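Local atomic coordinates of membrane protein (Acinetobacter baumannii AB307-0294, PDB entry 5DL5), a protein that forms a beta-barrel porin of the outer membrane and probably serves as a channel for the uptake of small molecules, antibiotics among them. Residues L348-W361 against A372-Q386. Residues are numbered along the deposited sequence; the frame is centred on the assembly and turned at random.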
loop_
_atom_site.group_PDB
_atom_site.type_symbol
_atom_site.label_atom_id
_atom_site.label_comp_id
_atom_site.label_asym_id
_atom_site.label_seq_id
_atom_site.Cartn_x
_atom_site.Cartn_y
_atom_site.Cartn_z
ATOM N N LEU A 348 -14.191 14.575 -21.719
ATOM C CA LEU A 348 -14.088 13.106 -21.881
ATOM C C LEU A 348 -14.418 12.380 -20.554
ATOM O O LEU A 348 -13.613 12.385 -19.630
ATOM C CB LEU A 348 -12.718 12.656 -22.420
ATOM C CG LEU A 348 -12.701 11.133 -22.754
ATOM C CD1 LEU A 348 -13.734 10.700 -23.800
ATOM C CD2 LEU A 348 -11.316 10.663 -23.183
ATOM N N PRO A 349 -15.620 11.772 -20.450
ATOM C CA PRO A 349 -15.928 11.142 -19.173
ATOM C C PRO A 349 -14.958 9.984 -18.913
ATOM O O PRO A 349 -14.460 9.293 -19.866
ATOM C CB PRO A 349 -17.378 10.677 -19.336
ATOM C CG PRO A 349 -17.929 11.477 -20.433
ATOM C CD PRO A 349 -16.788 11.772 -21.367
ATOM N N GLY A 350 -14.610 9.866 -17.640
ATOM C CA GLY A 350 -13.636 8.961 -17.173
ATOM C C GLY A 350 -12.177 9.252 -17.405
ATOM O O GLY A 350 -11.373 8.391 -17.037
ATOM N N LEU A 351 -11.807 10.409 -17.982
ATOM C CA LEU A 351 -10.385 10.825 -18.091
ATOM C C LEU A 351 -10.048 11.770 -16.949
ATOM O O LEU A 351 -10.802 12.712 -16.718
ATOM C CB LEU A 351 -10.127 11.485 -19.460
ATOM C CG LEU A 351 -8.701 11.980 -19.711
ATOM C CD1 LEU A 351 -7.767 10.827 -19.893
ATOM C CD2 LEU A 351 -8.619 12.835 -20.964
ATOM N N ASN A 352 -8.969 11.476 -16.197
ATOM C CA ASN A 352 -8.502 12.267 -15.049
ATOM C C ASN A 352 -7.008 12.528 -15.152
ATOM O O ASN A 352 -6.239 11.665 -15.643
ATOM C CB ASN A 352 -8.711 11.529 -13.690
ATOM C CG ASN A 352 -10.170 11.264 -13.382
ATOM O OD1 ASN A 352 -10.535 10.140 -13.050
ATOM N ND2 ASN A 352 -11.006 12.283 -13.453
ATOM N N TRP A 353 -6.569 13.665 -14.626
ATOM C CA TRP A 353 -5.133 14.031 -14.640
ATOM C C TRP A 353 -4.771 14.531 -13.235
ATOM O O TRP A 353 -5.525 15.350 -12.660
ATOM C CB TRP A 353 -4.848 15.067 -15.736
ATOM C CG TRP A 353 -3.473 15.711 -15.646
ATOM C CD1 TRP A 353 -2.274 15.060 -15.510
ATOM C CD2 TRP A 353 -3.143 17.116 -15.694
ATOM N NE1 TRP A 353 -1.253 15.948 -15.480
ATOM C CE2 TRP A 353 -1.746 17.218 -15.598
ATOM C CE3 TRP A 353 -3.899 18.293 -15.857
ATOM C CZ2 TRP A 353 -1.054 18.473 -15.564
ATOM C CZ3 TRP A 353 -3.216 19.561 -15.823
ATOM C CH2 TRP A 353 -1.809 19.619 -15.676
ATOM N N THR A 354 -3.662 14.041 -12.718
ATOM C CA THR A 354 -3.114 14.449 -11.446
ATOM C C THR A 354 -1.694 14.913 -11.696
ATOM O O THR A 354 -0.907 14.232 -12.449
ATOM C CB THR A 354 -3.080 13.294 -10.391
ATOM O OG1 THR A 354 -4.383 13.113 -9.923
ATOM C CG2 THR A 354 -2.284 13.743 -9.113
ATOM N N THR A 355 -1.370 16.096 -11.169
ATOM C CA THR A 355 0.038 16.560 -11.224
ATOM C C THR A 355 0.369 16.953 -9.781
ATOM O O THR A 355 -0.487 17.479 -9.068
ATOM C CB THR A 355 0.286 17.626 -12.328
ATOM O OG1 THR A 355 1.692 17.837 -12.507
ATOM C CG2 THR A 355 -0.297 18.962 -11.966
ATOM N N ALA A 356 1.600 16.702 -9.358
ATOM C CA ALA A 356 2.014 17.038 -8.047
ATOM C C ALA A 356 3.513 17.305 -7.998
ATOM O O ALA A 356 4.300 16.817 -8.840
ATOM C CB ALA A 356 1.673 15.867 -7.090
ATOM N N PHE A 357 3.892 18.115 -7.027
ATOM C CA PHE A 357 5.274 18.431 -6.715
ATOM C C PHE A 357 5.479 18.263 -5.193
ATOM O O PHE A 357 4.655 18.744 -4.478
ATOM C CB PHE A 357 5.616 19.818 -7.120
ATOM C CG PHE A 357 6.990 20.214 -6.722
ATOM C CD1 PHE A 357 8.080 19.726 -7.415
ATOM C CD2 PHE A 357 7.212 21.071 -5.630
ATOM C CE1 PHE A 357 9.380 20.044 -7.048
ATOM C CE2 PHE A 357 8.525 21.433 -5.274
ATOM C CZ PHE A 357 9.598 20.899 -5.988
ATOM N N VAL A 358 6.483 17.471 -4.791
ATOM C CA VAL A 358 6.791 17.218 -3.405
ATOM C C VAL A 358 8.295 17.489 -3.177
ATOM O O VAL A 358 9.147 17.113 -4.027
ATOM C CB VAL A 358 6.515 15.743 -2.970
ATOM C CG1 VAL A 358 6.679 15.663 -1.446
ATOM C CG2 VAL A 358 5.120 15.336 -3.442
ATOM N N TYR A 359 8.577 18.247 -2.113
ATOM C CA TYR A 359 9.968 18.674 -1.803
ATOM C C TYR A 359 10.213 18.222 -0.387
ATOM O O TYR A 359 9.412 18.599 0.536
ATOM C CB TYR A 359 10.088 20.212 -1.966
ATOM C CG TYR A 359 11.445 20.705 -1.663
ATOM C CD1 TYR A 359 12.553 20.440 -2.529
ATOM C CD2 TYR A 359 11.677 21.413 -0.508
ATOM C CE1 TYR A 359 13.841 20.862 -2.195
ATOM C CE2 TYR A 359 12.925 21.831 -0.150
ATOM C CZ TYR A 359 14.020 21.559 -0.956
ATOM O OH TYR A 359 15.216 22.069 -0.507
ATOM N N GLY A 360 11.350 17.573 -0.173
ATOM C CA GLY A 360 11.708 16.983 1.116
ATOM C C GLY A 360 13.045 17.490 1.532
ATOM O O GLY A 360 13.912 17.651 0.681
ATOM N N TRP A 361 13.264 17.682 2.857
ATOM C CA TRP A 361 14.530 18.208 3.317
ATOM C C TRP A 361 14.834 17.807 4.731
ATOM O O TRP A 361 13.979 17.195 5.364
ATOM C CB TRP A 361 14.509 19.768 3.179
ATOM C CG TRP A 361 13.632 20.505 4.104
ATOM C CD1 TRP A 361 14.013 21.052 5.331
ATOM C CD2 TRP A 361 12.213 20.758 3.972
ATOM N NE1 TRP A 361 12.910 21.613 5.940
ATOM C CE2 TRP A 361 11.805 21.435 5.119
ATOM C CE3 TRP A 361 11.231 20.425 3.009
ATOM C CZ2 TRP A 361 10.491 21.895 5.278
ATOM C CZ3 TRP A 361 9.867 20.877 3.234
ATOM C CH2 TRP A 361 9.544 21.551 4.348
ATOM N N ALA A 372 20.251 16.504 3.860
ATOM C CA ALA A 372 19.946 16.005 2.485
ATOM C C ALA A 372 18.476 16.332 2.141
ATOM O O ALA A 372 17.623 16.700 3.011
ATOM C CB ALA A 372 20.228 14.462 2.347
ATOM N N GLN A 373 18.218 16.291 0.836
ATOM C CA GLN A 373 16.954 16.732 0.248
ATOM C C GLN A 373 16.598 15.869 -0.930
ATOM O O GLN A 373 17.453 15.291 -1.542
ATOM C CB GLN A 373 17.134 18.192 -0.332
ATOM C CG GLN A 373 17.543 19.153 0.728
ATOM C CD GLN A 373 18.170 20.379 0.189
ATOM O OE1 GLN A 373 17.631 21.440 0.333
ATOM N NE2 GLN A 373 19.341 20.237 -0.440
ATOM N N GLU A 374 15.330 15.919 -1.290
ATOM C CA GLU A 374 14.848 15.245 -2.459
ATOM C C GLU A 374 13.620 15.986 -2.990
ATOM O O GLU A 374 12.951 16.722 -2.238
ATOM C CB GLU A 374 14.428 13.816 -2.107
ATOM C CG GLU A 374 13.303 13.705 -1.101
ATOM C CD GLU A 374 12.950 12.216 -0.723
ATOM O OE1 GLU A 374 12.462 11.937 0.393
ATOM O OE2 GLU A 374 13.132 11.276 -1.569
ATOM N N ARG A 375 13.380 15.832 -4.284
ATOM C CA ARG A 375 12.144 16.267 -4.833
ATOM C C ARG A 375 11.637 15.391 -5.963
ATOM O O ARG A 375 12.422 14.826 -6.717
ATOM C CB ARG A 375 12.338 17.696 -5.421
ATOM C CG ARG A 375 13.113 17.741 -6.671
ATOM C CD ARG A 375 13.280 19.199 -7.108
ATOM N NE ARG A 375 13.969 19.179 -8.354
ATOM C CZ ARG A 375 15.275 19.312 -8.513
ATOM N NH1 ARG A 375 16.076 19.556 -7.462
ATOM N NH2 ARG A 375 15.776 19.191 -9.747
ATOM N N GLU A 376 10.326 15.477 -6.131
ATOM C CA GLU A 376 9.633 14.690 -7.073
ATOM C C GLU A 376 8.534 15.461 -7.753
ATOM O O GLU A 376 7.689 16.067 -7.083
ATOM C CB GLU A 376 9.000 13.436 -6.377
ATOM C CG GLU A 376 8.559 12.395 -7.392
ATOM C CD GLU A 376 8.083 11.064 -6.772
ATOM O OE1 GLU A 376 7.354 10.337 -7.513
ATOM O OE2 GLU A 376 8.412 10.705 -5.584
ATOM N N PHE A 377 8.580 15.442 -9.058
ATOM C CA PHE A 377 7.506 15.915 -9.967
ATOM C C PHE A 377 6.737 14.698 -10.588
ATOM O O PHE A 377 7.321 13.839 -11.290
ATOM C CB PHE A 377 8.044 16.819 -11.097
ATOM C CG PHE A 377 6.937 17.456 -11.956
ATOM C CD1 PHE A 377 5.774 18.027 -11.372
ATOM C CD2 PHE A 377 7.029 17.499 -13.400
ATOM C CE1 PHE A 377 4.769 18.601 -12.178
ATOM C CE2 PHE A 377 6.033 18.105 -14.189
ATOM C CZ PHE A 377 4.924 18.653 -13.597
ATOM N N PHE A 378 5.458 14.609 -10.264
ATOM C CA PHE A 378 4.642 13.426 -10.626
ATOM C C PHE A 378 3.506 13.840 -11.580
ATOM O O PHE A 378 2.846 14.925 -11.357
ATOM C CB PHE A 378 4.049 12.912 -9.293
ATOM C CG PHE A 378 2.978 11.825 -9.488
ATOM C CD1 PHE A 378 3.375 10.494 -9.685
ATOM C CD2 PHE A 378 1.629 12.124 -9.481
ATOM C CE1 PHE A 378 2.390 9.486 -9.846
ATOM C CE2 PHE A 378 0.659 11.139 -9.738
ATOM C CZ PHE A 378 1.033 9.828 -9.861
ATOM N N ASN A 379 3.235 13.033 -12.616
ATOM C CA ASN A 379 2.050 13.194 -13.419
ATOM C C ASN A 379 1.415 11.836 -13.640
ATOM O O ASN A 379 2.134 10.837 -13.876
ATOM C CB ASN A 379 2.345 13.835 -14.742
ATOM C CG ASN A 379 2.643 15.308 -14.595
ATOM O OD1 ASN A 379 1.745 16.125 -14.633
ATOM N ND2 ASN A 379 3.934 15.644 -14.349
ATOM N N GLN A 380 0.101 11.804 -13.534
ATOM C CA GLN A 380 -0.632 10.628 -13.914
ATOM C C GLN A 380 -1.839 11.007 -14.715
ATOM O O GLN A 380 -2.564 11.893 -14.362
ATOM C CB GLN A 380 -1.055 9.790 -12.673
ATOM C CG GLN A 380 -1.903 8.596 -13.085
ATOM C CD GLN A 380 -2.082 7.626 -11.921
ATOM O OE1 GLN A 380 -1.174 6.907 -11.527
ATOM N NE2 GLN A 380 -3.243 7.643 -11.352
ATOM N N VAL A 381 -2.009 10.357 -15.834
ATOM C CA VAL A 381 -3.246 10.375 -16.544
ATOM C C VAL A 381 -3.888 8.991 -16.454
ATOM O O VAL A 381 -3.221 7.926 -16.639
ATOM C CB VAL A 381 -3.034 10.708 -18.008
ATOM C CG1 VAL A 381 -4.335 10.536 -18.801
ATOM C CG2 VAL A 381 -2.521 12.127 -18.158
ATOM N N LYS A 382 -5.173 9.015 -16.216
ATOM C CA LYS A 382 -5.938 7.800 -16.086
ATOM C C LYS A 382 -7.212 7.886 -16.889
ATOM O O LYS A 382 -7.894 8.955 -16.861
ATOM C CB LYS A 382 -6.263 7.545 -14.603
ATOM C CG LYS A 382 -7.039 6.227 -14.466
ATOM C CD LYS A 382 -7.099 5.641 -13.050
ATOM C CE LYS A 382 -7.565 4.214 -13.229
ATOM N NZ LYS A 382 -7.589 3.518 -11.939
ATOM N N TYR A 383 -7.554 6.824 -17.619
ATOM C CA TYR A 383 -8.837 6.699 -18.312
ATOM C C TYR A 383 -9.560 5.426 -17.830
ATOM O O TYR A 383 -8.962 4.319 -17.899
ATOM C CB TYR A 383 -8.603 6.599 -19.839
ATOM C CG TYR A 383 -9.845 6.424 -20.532
ATOM C CD1 TYR A 383 -10.840 7.422 -20.469
ATOM C CD2 TYR A 383 -10.138 5.259 -21.211
ATOM C CE1 TYR A 383 -12.078 7.237 -21.057
ATOM C CE2 TYR A 383 -11.364 5.100 -21.822
ATOM C CZ TYR A 383 -12.321 6.070 -21.726
ATOM O OH TYR A 383 -13.534 5.885 -22.372
ATOM N N THR A 384 -10.836 5.547 -17.447
ATOM C CA THR A 384 -11.687 4.417 -17.079
ATOM C C THR A 384 -12.822 4.377 -18.024
ATOM O O THR A 384 -13.429 5.422 -18.273
ATOM C CB THR A 384 -12.171 4.563 -15.621
ATOM O OG1 THR A 384 -11.010 4.649 -14.851
ATOM C CG2 THR A 384 -12.898 3.349 -15.081
ATOM N N VAL A 385 -13.124 3.202 -18.576
ATOM C CA VAL A 385 -14.185 3.024 -19.516
ATOM C C VAL A 385 -15.473 3.181 -18.741
ATOM O O VAL A 385 -15.618 2.604 -17.668
ATOM C CB VAL A 385 -14.100 1.616 -20.222
ATOM C CG1 VAL A 385 -15.293 1.368 -21.145
ATOM C CG2 VAL A 385 -12.828 1.482 -21.051
ATOM N N GLN A 386 -16.396 3.941 -19.283
ATOM C CA GLN A 386 -17.655 4.326 -18.595
ATOM C C GLN A 386 -18.818 3.417 -18.937
ATOM O O GLN A 386 -19.650 3.181 -18.115
ATOM C CB GLN A 386 -18.043 5.819 -18.896
ATOM C CG GLN A 386 -17.047 6.854 -18.303
ATOM C CD GLN A 386 -16.701 6.594 -16.854
ATOM O OE1 GLN A 386 -17.587 6.522 -16.017
ATOM N NE2 GLN A 386 -15.427 6.447 -16.538
#
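From L351–Y383 to G360–E374, strands 351-361 and 372-384 run antiparallel with their axes 4.6 Å apart at closest approach, joined by paired backbone hydrogen bonds at N352–K382, T354–Q380, A356–F378, V358–E376 and G360–E374. One face carries L351, W353, F357, Y359, F377, V381 and Y383, mostly apolar and aromatic, as suits a face that probably meets lipid, with T355, N379 and R375 among them. In mid-strand the amide of N379 takes two bonds through OD1. W353 NE1 donates to N379 OD1 over 3.1 Å, in the amide plane and on a lone pair; ring and amide lie nearly coplanar, 8° apart. T355 OG1, 2.7 Å from N379 OD1, comes instead from above that plane: chi1 of -169° sets it opposite the backbone N of T355, on the side of its carbonyl carbon. The two donors limit the amide's rotation, while N379 ND2 sits 3.2 Å over the plane of the F377 ring, toward its rim. Further along, Y359 OH donates to Q373 OE1 at 2.6 Å, from above the amide plane. L351 CD1 packs on V381 CG1 at 3.6 Å. The other face holds N352, T354, E374, E376, Q380 and K382, the apolar V358 and F378, whose ring edge meets T354 CG2, and the small A356 and G360. E376 bonds S400, M323 and S324 through both oxygens; E374 bonds Y402 and S324 through OE2, while OE1 lies near the carboxylate of E331, which may raise the pKa of one of them. In the type II turn from L348 to L351, P349 suits the second position by its fixed phi; G350 takes the third with positive phi, T384 O and Q386 NE2 leaving no room for a side chain. Such hairpins, with a mainly apolar outer face and a more polar inner one, characterise transmembrane beta-barrels, here probably lining the channel of an OprD-family porin.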